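Local coordinates for amino acid ABC transporter, periplasmic amino acid-binding protein, putative (Streptococcus pneumoniae, PDB 4I62) that binds L-arginine between its two lobes and probably delivers amino acids to a membrane ABC transporter as its substrate-binding component, at residues A76-V81 / K239-K244; T185-K188 / A194-F197. One frame throughout, in Å; residues are numbered along the deposited sequence.

Contact 1: residues A76-V81 / K239-K244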
ATOM      1  N   ALA A  76      13.164   1.505  13.556  1.00  9.61           N
ATOM      2  CA  ALA A  76      14.295   0.676  13.962  1.00 10.82           C
ATOM      3  C   ALA A  76      15.304   1.516  14.750  1.00 11.31           C
ATOM      4  O   ALA A  76      15.816   1.059  15.762  1.00 12.04           O
ATOM      5  CB  ALA A  76      14.951   0.031  12.750  1.00 10.70           C
ATOM      6  N   THR A  77      15.571   2.750  14.312  1.00 12.55           N
ATOM      7  CA  THR A  77      16.489   3.660  15.016  1.00 13.86           C
ATOM      8  C   THR A  77      15.948   3.948  16.428  1.00 13.77           C
ATOM      9  O   THR A  77      16.705   3.923  17.420  1.00 15.04           O
ATOM     10  CB  THR A  77      16.636   4.999  14.239  1.00 16.47           C
ATOM     11  OG1 THR A  77      17.296   4.745  12.990  1.00 19.00           O
ATOM     12  CG2 THR A  77      17.443   6.012  15.042  1.00 18.86           C
ATOM     13  N   GLU A  78      14.644   4.215  16.543  1.00 13.56           N
ATOM     14  CA  GLU A  78      13.995   4.442  17.844  1.00 14.07           C
ATOM     15  C   GLU A  78      14.192   3.262  18.795  1.00 13.42           C
ATOM     16  O   GLU A  78      14.453   3.467  19.986  1.00 16.30           O
ATOM     17  CB  GLU A  78      12.495   4.746  17.661  1.00 14.88           C
ATOM     18  CG  GLU A  78      11.704   4.868  18.968  1.00 17.23           C
ATOM     19  CD  GLU A  78      12.179   6.014  19.831  1.00 26.10           C
ATOM     20  OE1 GLU A  78      12.596   7.055  19.269  1.00 30.40           O
ATOM     21  OE2 GLU A  78      12.131   5.881  21.080  1.00 26.89           O
ATOM     22  N   LEU A  79      14.104   2.043  18.266  1.00 12.78           N
ATOM     23  CA  LEU A  79      14.259   0.830  19.048  1.00 13.30           C
ATOM     24  C   LEU A  79      15.724   0.437  19.273  1.00 13.94           C
ATOM     25  O   LEU A  79      16.007  -0.472  20.048  1.00 16.08           O
ATOM     26  CB  LEU A  79      13.558  -0.315  18.331  1.00 13.18           C
ATOM     27  CG  LEU A  79      12.029  -0.212  18.229  1.00 13.00           C
ATOM     28  CD1 LEU A  79      11.449  -1.275  17.292  1.00 14.87           C
ATOM     29  CD2 LEU A  79      11.411  -0.355  19.598  1.00 16.69           C
ATOM     30  N   GLY A  80      16.661   1.098  18.595  1.00 13.59           N
ATOM     31  CA  GLY A  80      18.081   0.769  18.705  1.00 15.50           C
ATOM     32  C   GLY A  80      18.477  -0.553  18.056  1.00 15.05           C
ATOM     33  O   GLY A  80      19.438  -1.200  18.502  1.00 15.86           O
ATOM     34  N   VAL A  81      17.780  -0.949  16.993  1.00 13.30           N
ATOM     35  CA  VAL A  81      18.007  -2.236  16.328  1.00 12.29           C
ATOM     36  C   VAL A  81      18.221  -2.043  14.846  1.00 12.56           C
ATOM     37  O   VAL A  81      17.910  -1.000  14.277  1.00 12.98           O
ATOM     38  CB  VAL A  81      16.852  -3.251  16.581  1.00 13.27           C
ATOM     39  CG1 VAL A  81      16.670  -3.509  18.066  1.00 15.08           C
ATOM     40  CG2 VAL A  81      15.506  -2.749  15.961  1.00 13.28           C
ATOM     41  N   LYS A 239       3.792  -0.909  20.051  1.00  9.40           N
ATOM     42  CA  LYS A 239       2.881   0.120  19.545  0.58  9.56           C
ATOM     43  C   LYS A 239       3.339   1.507  20.007  1.00  9.38           C
ATOM     44  O   LYS A 239       3.302   2.482  19.241  1.00  9.78           O
ATOM     45  CB  LYS A 239       1.416  -0.164  19.953  0.58 10.40           C
ATOM     46  CG  LYS A 239       0.392   0.917  19.501  0.58 10.99           C
ATOM     47  CD  LYS A 239      -1.076   0.491  19.670  0.58 12.38           C
ATOM     48  CE  LYS A 239      -2.050   1.684  19.601  0.58 12.58           C
ATOM     49  NZ  LYS A 239      -1.934   2.557  18.372  0.58 11.98           N
ATOM     50  N   GLU A 240       3.752   1.624  21.275  1.00 10.20           N
ATOM     51  CA  GLU A 240       4.252   2.921  21.774  1.00 10.40           C
ATOM     52  C   GLU A 240       5.428   3.441  20.942  1.00 10.50           C
ATOM     53  O   GLU A 240       5.491   4.644  20.590  1.00 11.30           O
ATOM     54  CB  GLU A 240       4.649   2.832  23.251  1.00 12.51           C
ATOM     55  CG  GLU A 240       5.411   4.098  23.694  1.00 14.67           C
ATOM     56  CD  GLU A 240       5.848   4.061  25.135  1.00 17.93           C
ATOM     57  OE1 GLU A 240       5.745   2.985  25.770  1.00 21.88           O
ATOM     58  OE2 GLU A 240       6.286   5.116  25.642  1.00 21.26           O
ATOM     59  N   ALA A 241       6.403   2.575  20.710  1.00 10.78           N
ATOM     60  CA  ALA A 241       7.550   2.984  19.938  1.00 12.33           C
ATOM     61  C   ALA A 241       7.174   3.419  18.531  1.00 10.89           C
ATOM     62  O   ALA A 241       7.700   4.435  18.034  1.00 11.44           O
ATOM     63  CB  ALA A 241       8.597   1.878  19.907  1.00 14.24           C
ATOM     64  N   VAL A 242       6.298   2.653  17.898  1.00  9.85           N
ATOM     65  CA  VAL A 242       5.853   3.002  16.572  1.00  9.53           C
ATOM     66  C   VAL A 242       5.102   4.329  16.592  1.00  9.08           C
ATOM     67  O   VAL A 242       5.336   5.206  15.733  1.00  9.75           O
ATOM     68  CB  VAL A 242       4.997   1.852  15.989  1.00  9.27           C
ATOM     69  CG1 VAL A 242       4.411   2.276  14.681  1.00 10.73           C
ATOM     70  CG2 VAL A 242       5.828   0.598  15.789  1.00 10.60           C
ATOM     71  N   ASP A 243       4.194   4.490  17.541  1.00  8.55           N
ATOM     72  CA  ASP A 243       3.386   5.722  17.597  1.00  9.06           C
ATOM     73  C   ASP A 243       4.212   6.952  17.964  1.00  8.97           C
ATOM     74  O   ASP A 243       3.929   8.032  17.457  1.00  9.58           O
ATOM     75  CB  ASP A 243       2.208   5.529  18.557  1.00  9.42           C
ATOM     76  CG  ASP A 243       1.106   4.683  17.931  1.00  9.83           C
ATOM     77  OD1 ASP A 243       1.223   4.318  16.732  1.00 11.98           O
ATOM     78  OD2 ASP A 243       0.111   4.394  18.582  1.00 12.15           O
ATOM     79  N   LYS A 244       5.216   6.804  18.836  1.00  9.34           N
ATOM     80  CA  LYS A 244       6.123   7.912  19.119  0.56 10.61           C
ATOM     81  C   LYS A 244       6.800   8.375  17.828  1.00  9.49           C
ATOM     82  O   LYS A 244       6.977   9.564  17.596  1.00 10.38           O
ATOM     83  CB  LYS A 244       7.178   7.465  20.139  0.56 12.69           C
ATOM     84  CG  LYS A 244       8.266   8.484  20.402  0.56 17.45           C
ATOM     85  CD  LYS A 244       9.321   7.899  21.331  0.56 23.06           C
ATOM     86  CE  LYS A 244      10.310   8.946  21.814  0.56 25.32           C
ATOM     87  NZ  LYS A 244      10.903   9.730  20.702  0.56 29.39           N
TER

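Contact 2: residues T185-K188 / A194-F197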
ATOM      1  N   THR A 185      -0.198  -4.485 -16.478  1.00 10.11           N
ATOM      2  CA  THR A 185      -0.063  -5.167 -17.765  1.00 11.27           C
ATOM      3  C   THR A 185      -1.425  -5.597 -18.332  1.00 10.21           C
ATOM      4  O   THR A 185      -1.681  -5.416 -19.534  1.00 11.46           O
ATOM      5  CB  THR A 185       0.865  -6.378 -17.610  1.00 13.86           C
ATOM      6  OG1 THR A 185       2.150  -5.911 -17.183  1.00 17.06           O
ATOM      7  CG2 THR A 185       1.007  -7.135 -18.910  1.00 16.46           C
ATOM      8  N   ASP A 186      -2.318  -6.106 -17.496  1.00 10.39           N
ATOM      9  CA  ASP A 186      -3.634  -6.515 -17.966  1.00 10.33           C
ATOM     10  C   ASP A 186      -4.465  -5.311 -18.416  1.00  9.07           C
ATOM     11  O   ASP A 186      -5.240  -5.409 -19.378  1.00 10.59           O
ATOM     12  CB  ASP A 186      -4.413  -7.228 -16.864  1.00 11.99           C
ATOM     13  CG  ASP A 186      -4.126  -8.693 -16.763  1.00 19.53           C
ATOM     14  OD1 ASP A 186      -3.224  -9.193 -17.460  1.00 23.52           O
ATOM     15  OD2 ASP A 186      -4.827  -9.343 -15.954  1.00 27.15           O
ATOM     16  N   LEU A 187      -4.311  -4.170 -17.751  1.00  8.65           N
ATOM     17  CA  LEU A 187      -5.022  -2.969 -18.153  1.00  7.76           C
ATOM     18  C   LEU A 187      -4.498  -2.466 -19.501  1.00  8.78           C
ATOM     19  O   LEU A 187      -5.279  -2.135 -20.415  1.00  9.98           O
ATOM     20  CB  LEU A 187      -4.868  -1.900 -17.083  1.00  7.91           C
ATOM     21  CG  LEU A 187      -5.527  -0.550 -17.390  1.00  8.62           C
ATOM     22  CD1 LEU A 187      -7.043  -0.680 -17.560  1.00  9.97           C
ATOM     23  CD2 LEU A 187      -5.214   0.440 -16.276  1.00  9.36           C
ATOM     24  N   LYS A 188      -3.190  -2.522 -19.700  0.55  9.46           N
ATOM     25  CA  LYS A 188      -2.618  -2.179 -20.991  0.55  9.98           C
ATOM     26  C   LYS A 188      -3.078  -3.110 -22.118  0.55 10.04           C
ATOM     27  O   LYS A 188      -3.360  -2.664 -23.233  0.55 10.47           O
ATOM     28  CB  LYS A 188      -1.105  -2.218 -20.889  0.55 10.00           C
ATOM     29  CG  LYS A 188      -0.506  -1.052 -20.144  0.55 11.39           C
ATOM     30  CD  LYS A 188       0.953  -1.315 -19.750  0.55 11.49           C
ATOM     31  CE  LYS A 188       1.596  -0.116 -19.120  0.55 13.36           C
ATOM     32  NZ  LYS A 188       1.969   0.971 -20.101  0.55 11.81           N
ATOM     33  N   ALA A 194     -10.419  -1.527 -16.098  1.00  9.08           N
ATOM     34  CA  ALA A 194     -10.097  -0.575 -15.028  1.00  8.01           C
ATOM     35  C   ALA A 194      -9.462  -1.343 -13.900  1.00  8.08           C
ATOM     36  O   ALA A 194      -9.752  -2.543 -13.714  1.00  8.63           O
ATOM     37  CB  ALA A 194     -11.352   0.120 -14.515  1.00  9.20           C
ATOM     38  N   VAL A 195      -8.612  -0.667 -13.133  1.00  7.90           N
ATOM     39  CA  VAL A 195      -8.047  -1.220 -11.905  1.00  7.19           C
ATOM     40  C   VAL A 195      -8.300  -0.235 -10.778  1.00  7.20           C
ATOM     41  O   VAL A 195      -8.130   0.984 -10.946  1.00  8.19           O
ATOM     42  CB  VAL A 195      -6.527  -1.493 -12.056  1.00  8.43           C
ATOM     43  CG1 VAL A 195      -5.924  -1.984 -10.743  1.00  9.50           C
ATOM     44  CG2 VAL A 195      -6.285  -2.488 -13.172  1.00  9.51           C
ATOM     45  N   ILE A 196      -8.707  -0.741  -9.611  1.00  7.23           N
ATOM     46  CA  ILE A 196      -8.934   0.096  -8.442  1.00  7.51           C
ATOM     47  C   ILE A 196      -7.650   0.247  -7.647  1.00  7.02           C
ATOM     48  O   ILE A 196      -7.086  -0.767  -7.183  1.00  7.75           O
ATOM     49  CB  ILE A 196     -10.036  -0.482  -7.512  1.00  8.25           C
ATOM     50  CG1 ILE A 196     -11.295  -0.877  -8.283  1.00  9.43           C
ATOM     51  CG2 ILE A 196     -10.338   0.477  -6.376  1.00  8.21           C
ATOM     52  CD1 ILE A 196     -12.346  -1.544  -7.424  1.00 12.29           C
ATOM     53  N   PHE A 197      -7.181   1.477  -7.441  1.00  7.14           N
ATOM     54  CA  PHE A 197      -6.030   1.742  -6.594  1.00  7.52           C
ATOM     55  C   PHE A 197      -6.280   3.012  -5.789  1.00  7.55           C
ATOM     56  O   PHE A 197      -6.933   3.951  -6.253  1.00  8.64           O
ATOM     57  CB  PHE A 197      -4.736   2.020  -7.404  1.00  8.70           C
ATOM     58  CG  PHE A 197      -4.050   0.826  -8.004  1.00  8.29           C
ATOM     59  CD1 PHE A 197      -3.790  -0.320  -7.299  1.00 11.13           C
ATOM     60  CD2 PHE A 197      -3.639   0.872  -9.327  1.00 11.30           C
ATOM     61  CE1 PHE A 197      -3.134  -1.425  -7.910  1.00 11.58           C
ATOM     62  CE2 PHE A 197      -2.957  -0.188  -9.912  1.00 12.22           C
ATOM     63  CZ  PHE A 197      -2.696  -1.325  -9.207  1.00 10.75           C
TER

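Contact 1: residues A76-V81 / K239-K244
E78 and K244 meet across the gap between two helices, 67-79 and 236-251, that pack in one lobe of a type II periplasmic binding protein fold. Their side chains cross at about a right angle, so the carboxylate lies against the last carbons of the lysine as well as near its ammonium group. E78 sends CG anti to its own N (chi1 175°) and the bend comes at chi2 (63°), which turns the carboxylate across the end of the K244 chain. OE2 rests on the methylenes, 3.5 Å from K244 CD, while the other oxygen, OE1, takes the charge contact at 3.5 Å from K244 NZ. At that length the hydrogen bond is weak and the salt bridge loose. K244 is exposed and was modelled in two conformers, of which this is one, so the pairing is doubtful, and probably only one of the arrangements the lysine adopts.

Beside it the contact turns apolar. A241 aims its methyl at the first helix and is buried there. L79 reaches it with one branch, CD2 lying 3.6 Å from A241 CB, and the same side chain also touches I32 and L41, the latter on strand 40-45. The small A241 is consistent with the close approach here, the CA atoms of E78 and A241 being 6.9 Å apart.

The first helix ends in a Schellman motif, with G80 at positive phi (71°). V242 faces away from this interface onto S122 and V229. On another side of the second helix, toward F121 and T123, K239 reaches one turn along to D243 in a salt bridge, its NZ, in the conformer given, 2.8 Å from D243 OD2 and on the syn lone pair of that oxygen.

Contact 2: residues T185-K188 / A194-F197
A194 opens the strand against L187, the leucine that helix 180-188 turns toward it. The A194 methyl points away from the helix, so it is the backbone that L187 meets: CD1 lies 3.8 Å from A194 N and 4.0 Å from A194 CA. L187 extends CG anti to its own N (chi1 178°), carrying the branch out from the helix to the start of the strand. On its other side, A194 packs on V134.

At V195 the side chain points back to the helix. Its CG2 comes to 4.2 Å from L187 CB, a light apolar touch at the base of the leucine, and L183, one turn earlier in the helix, meets V195 too. Here the wiring is a helix followed by a short turn and a strand, part of the alternating alpha/beta pattern of a type II periplasmic binding protein lobe. The strand runs parallel to 152-156 on one side and antiparallel to 126-135 on the other, with A194 and I196 bonded to G154, and V195 and F197 to I133 and K131.

I196 faces away from the helix and packs on L132. F197 returns to the helix side, where its ring touches N180 and I184 and meets F205 with the planes at about 30°. V195 CG1 sits 3.5 Å above one face of the F197 ring, offset toward the rim.

How the contacts relate
The two contacts share no element and lie on opposite sides of the chain's centre, with their own centres 37 Å apart and nearest atoms about 23 Å apart. Contact 1 is partly buried and joins helices distant in sequence, 157 residues lying between its segments; contact 2 is fully buried and joins a helix to the strand that follows five residues later. That difference shows in the chemistry: contact 1 grades from an apolar touch to a weak ion pair at the surface, whereas contact 2 is apolar and has no hydrogen bond between its segments. In contact 2 the V195 side chain is about 11 Å from the bound arginine.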